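Local coordinates for NBS-LRR class disease resistance protein (Oryza sativa subsp. japonica, PDB 6FU9), which probably acts in rice immunity as an intracellular receptor that recognises pathogen proteins, represented here by a small domain of the heavy-metal-associated fold, at residues A[57-60]-A[61-65]; A[47-51]-A[52-56]. All coordinates share one frame; numbering follows the deposited sequence.

Interaction 1: residues A[57-60]-A[61-65]; sequences INLV and SALRK
The amide of L63 donates to the carbonyl of L59, with L63 N 2.9 Å from L59 O. One residue either way, A62 N bonds to N58 O at 3.0 Å and R64 N to V60 O, also at 3.0 Å; a weak bond from S61 N to I57 O belongs to the same i to i+4 series. L59 and L63 share one flank of this helical turn, where CG of L59 comes to 4.1 Å from CD1 of L63. Helix 56-66 is the second helix of a ferredoxin-like beta-alpha-beta-beta-alpha-beta fold, and these two leucines pack on F11 of strand 7-12 and on L27 of helix 18-29. On another flank V60 meets R64. The extended R64 chain runs past the V60 carbonyl, its CG 3.3 Å from V60 O, and brings the guanidinium under the valine methyl: V60 CG2 sits 3.6 Å above the guanidinium plane, over its centre. That methyl lies anti to the valine N, while CG1 is wedged between N and the carbonyl carbon (chi1 78°). R64 NE, at the base of the guanidinium, donates to A70 O, and NH2 is also hydrogen-bonded outside the two segments, which limits rotation of the flat group.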
loop_
_atom_site.group_PDB
_atom_site.type_symbol
_atom_site.label_atom_id
_atom_site.label_comp_id
_atom_site.label_asym_id
_atom_site.label_seq_id
_atom_site.Cartn_x
_atom_site.Cartn_y
_atom_site.Cartn_z
ATOM N N ILE A 57 -14.385 -4.508 -6.453
ATOM C CA ILE A 57 -15.276 -3.759 -7.331
ATOM C C ILE A 57 -16.310 -3.020 -6.579
ATOM O O ILE A 57 -16.456 -1.803 -6.717
ATOM C CB ILE A 57 -16.005 -4.718 -8.405
ATOM C CG1 ILE A 57 -14.970 -5.353 -9.312
ATOM C CG2 ILE A 57 -17.049 -3.971 -9.266
ATOM C CD1 ILE A 57 -13.867 -4.391 -9.749
ATOM N N ASN A 58 -17.087 -3.765 -5.821
ATOM C CA ASN A 58 -18.161 -3.164 -5.045
ATOM C C ASN A 58 -17.558 -2.285 -3.935
ATOM O O ASN A 58 -18.139 -1.259 -3.619
ATOM C CB ASN A 58 -19.128 -4.239 -4.490
ATOM C CG ASN A 58 -20.362 -4.469 -5.383
ATOM O OD1 ASN A 58 -20.711 -5.613 -5.738
ATOM N ND2 ASN A 58 -21.057 -3.401 -5.693
ATOM N N LEU A 59 -16.450 -2.704 -3.357
ATOM C CA LEU A 59 -15.891 -1.922 -2.248
ATOM C C LEU A 59 -15.439 -0.531 -2.688
ATOM O O LEU A 59 -15.757 0.481 -2.022
ATOM C CB LEU A 59 -14.720 -2.680 -1.636
ATOM C CG LEU A 59 -14.018 -1.944 -0.490
ATOM C CD1 LEU A 59 -14.970 -1.478 0.595
ATOM C CD2 LEU A 59 -12.926 -2.834 0.073
ATOM N N VAL A 60 -14.760 -0.413 -3.828
ATOM C CA VAL A 60 -14.392 0.888 -4.293
ATOM C C VAL A 60 -15.584 1.787 -4.605
ATOM O O VAL A 60 -15.559 2.986 -4.335
ATOM C CB VAL A 60 -13.355 0.841 -5.390
ATOM C CG1 VAL A 60 -13.994 0.463 -6.738
ATOM C CG2 VAL A 60 -12.619 2.158 -5.505
ATOM N N SER A 61 -16.641 1.211 -5.162
ATOM C CA SER A 61 -17.852 1.943 -5.424
ATOM C C SER A 61 -18.464 2.495 -4.140
ATOM O O SER A 61 -18.881 3.686 -4.061
ATOM C CB SER A 61 -18.838 1.023 -6.207
ATOM O OG SER A 61 -20.065 1.647 -6.336
ATOM N N ALA A 62 -18.520 1.651 -3.116
ATOM C CA ALA A 62 -19.104 2.060 -1.848
ATOM C C ALA A 62 -18.263 3.181 -1.235
ATOM O O ALA A 62 -18.818 4.176 -0.735
ATOM C CB ALA A 62 -19.203 0.866 -0.902
ATOM N N LEU A 63 -16.946 3.055 -1.308
ATOM C CA LEU A 63 -16.068 4.124 -0.771
ATOM C C LEU A 63 -16.271 5.414 -1.491
ATOM O O LEU A 63 -16.304 6.516 -0.840
ATOM C CB LEU A 63 -14.589 3.673 -0.846
ATOM C CG LEU A 63 -14.198 2.604 0.150
ATOM C CD1 LEU A 63 -12.881 1.956 -0.226
ATOM C CD2 LEU A 63 -14.123 3.120 1.558
ATOM N N ARG A 64 -16.457 5.390 -2.801
ATOM C CA ARG A 64 -16.675 6.596 -3.573
ATOM C C ARG A 64 -17.995 7.257 -3.205
ATOM O O ARG A 64 -18.076 8.483 -3.255
ATOM C CB ARG A 64 -16.599 6.218 -5.069
ATOM C CG ARG A 64 -15.176 6.004 -5.505
ATOM C CD ARG A 64 -15.080 5.454 -6.901
ATOM N NE ARG A 64 -13.669 5.278 -7.255
ATOM C CZ ARG A 64 -13.214 4.499 -8.254
ATOM N NH1 ARG A 64 -14.043 3.691 -8.922
ATOM N NH2 ARG A 64 -11.928 4.448 -8.507
ATOM N N LYS A 65 -19.023 6.484 -2.869
ATOM C CA LYS A 65 -20.332 7.053 -2.512
ATOM C C LYS A 65 -20.353 7.632 -1.119
ATOM O O LYS A 65 -21.024 8.638 -0.894
ATOM C CB LYS A 65 -21.443 5.984 -2.651
ATOM C CG LYS A 65 -21.733 5.638 -4.110
ATOM C CD LYS A 65 -22.932 4.705 -4.331
ATOM C CE LYS A 65 -22.689 3.338 -3.807
ATOM N NZ LYS A 65 -23.823 2.476 -4.250
#

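Interaction 2: residues A[47-51]-A[52-56]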
loop_
_atom_site.group_PDB
_atom_site.type_symbol
_atom_site.label_atom_id
_atom_site.label_comp_id
_atom_site.label_asym_id
_atom_site.label_seq_id
_atom_site.Cartn_x
_atom_site.Cartn_y
_atom_site.Cartn_z
ATOM N N VAL A 47 -5.577 3.471 2.695
ATOM C CA VAL A 47 -6.440 2.547 3.402
ATOM C C VAL A 47 -6.003 1.160 2.986
ATOM O O VAL A 47 -6.141 0.827 1.792
ATOM C CB VAL A 47 -7.889 2.780 3.047
ATOM C CG1 VAL A 47 -8.803 1.787 3.735
ATOM C CG2 VAL A 47 -8.273 4.248 3.395
ATOM N N VAL A 48 -5.378 0.438 3.877
ATOM C CA VAL A 48 -4.784 -0.870 3.623
ATOM C C VAL A 48 -5.745 -1.927 4.133
ATOM O O VAL A 48 -6.058 -1.974 5.326
ATOM C CB VAL A 48 -3.382 -1.008 4.260
ATOM C CG1 VAL A 48 -2.834 -2.408 3.901
ATOM C CG2 VAL A 48 -2.444 0.084 3.880
ATOM N N VAL A 49 -6.178 -2.807 3.222
ATOM C CA VAL A 49 -7.188 -3.804 3.454
ATOM C C VAL A 49 -6.648 -5.196 3.264
ATOM O O VAL A 49 -6.032 -5.456 2.213
ATOM C CB VAL A 49 -8.394 -3.573 2.558
ATOM C CG1 VAL A 49 -9.537 -4.475 2.955
ATOM C CG2 VAL A 49 -8.797 -2.096 2.512
ATOM N N VAL A 50 -6.834 -6.083 4.198
ATOM C CA VAL A 50 -6.401 -7.480 4.085
ATOM C C VAL A 50 -7.569 -8.366 4.293
ATOM O O VAL A 50 -8.391 -8.182 5.174
ATOM C CB VAL A 50 -5.285 -7.775 5.112
ATOM C CG1 VAL A 50 -4.955 -9.208 5.233
ATOM C CG2 VAL A 50 -4.025 -6.942 4.754
ATOM N N GLY A 51 -7.663 -9.442 3.502
ATOM C CA GLY A 51 -8.723 -10.400 3.698
ATOM C C GLY A 51 -8.746 -11.496 2.652
ATOM O O GLY A 51 -7.711 -11.813 2.071
ATOM N N ASP A 52 -9.900 -12.119 2.493
ATOM C CA ASP A 52 -10.033 -13.278 1.626
ATOM C C ASP A 52 -11.393 -13.240 0.964
ATOM O O ASP A 52 -12.401 -13.291 1.602
ATOM C CB ASP A 52 -9.793 -14.569 2.447
ATOM C CG ASP A 52 -9.984 -15.872 1.630
ATOM O OD1 ASP A 52 -9.793 -15.869 0.391
ATOM O OD2 ASP A 52 -10.251 -16.915 2.271
ATOM N N GLY A 53 -11.408 -13.130 -0.358
ATOM C CA GLY A 53 -12.686 -13.060 -1.058
ATOM C C GLY A 53 -13.393 -11.703 -0.973
ATOM O O GLY A 53 -14.601 -11.654 -0.936
ATOM N N ILE A 54 -12.612 -10.635 -0.995
ATOM C CA ILE A 54 -13.149 -9.289 -1.016
ATOM C C ILE A 54 -13.570 -8.936 -2.445
ATOM O O ILE A 54 -12.771 -9.071 -3.352
ATOM C CB ILE A 54 -12.090 -8.292 -0.526
ATOM C CG1 ILE A 54 -11.630 -8.638 0.914
ATOM C CG2 ILE A 54 -12.628 -6.869 -0.599
ATOM C CD1 ILE A 54 -10.341 -7.940 1.275
ATOM N N ASP A 55 -14.790 -8.449 -2.589
ATOM C CA ASP A 55 -15.241 -7.878 -3.864
ATOM C C ASP A 55 -14.753 -6.417 -3.931
ATOM O O ASP A 55 -15.413 -5.481 -3.450
ATOM C CB ASP A 55 -16.743 -7.987 -3.934
ATOM C CG ASP A 55 -17.334 -7.408 -5.227
ATOM O OD1 ASP A 55 -16.628 -6.771 -5.989
ATOM O OD2 ASP A 55 -18.538 -7.515 -5.395
ATOM N N SER A 56 -13.575 -6.249 -4.490
ATOM C CA SER A 56 -12.976 -4.934 -4.503
ATOM C C SER A 56 -13.715 -3.995 -5.435
ATOM O O SER A 56 -13.634 -2.793 -5.235
ATOM C CB SER A 56 -11.467 -4.996 -4.804
ATOM O OG SER A 56 -11.286 -5.425 -6.090
#
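I54 folds back over the end of the strand it follows, its CD1 methyl touching V49 CG1 at 3.9 Å. The same methyl reaches the backbone of G51, 3.8 Å from G51 N and likewise 3.8 Å from G51 CA, so a single tip atom makes the apolar closure. With CG1 anti to the carbonyl carbon of I54 (chi1 -59°) and the chain carried on nearly straight to CD1, the methyl lies over the strand side of the turn. This inner part is buried and close-packed, and G51 lets the isoleucine come right up to the main chain. The outer part is looser. G53, solvent-exposed, turns the chain through left-handed backbone angles (phi 77°), and D52 sends its carboxylate away from the strand, where OD2 accepts from G4 N. Beyond the turn D55 is the N-cap of the following helix, its OD1 bonded to N58 N. Residues 52-55 connect strand 46-51 to helix 56-66. I54 also packs on I9 of strand 7-12, and its N bonds to Q7 OE1; strand 46-51 itself lies between strands 34-40 and 7-12, with V49 packing on V34 of the former.

How the interactions relate
Interaction 2 ends at S56 and interaction 1 begins at I57, so the turn after strand 46-51 leads directly into helix 56-66; the two centres lie 12 Å apart. Side chains also join them. I54, whose CD1 branch faces the strand, turns its CG2 branch toward the helix, where it packs at 4.1 Å on L59 CD2 and extends the apolar layer beneath the helix, and the D55 cap reaches into interaction 1. Their surroundings differ: the chain of another protein reaches V48 and V50 of interaction 2 with polar side chains, whereas interaction 1, on the helical layer, is touched by no other protein chain of the assembly.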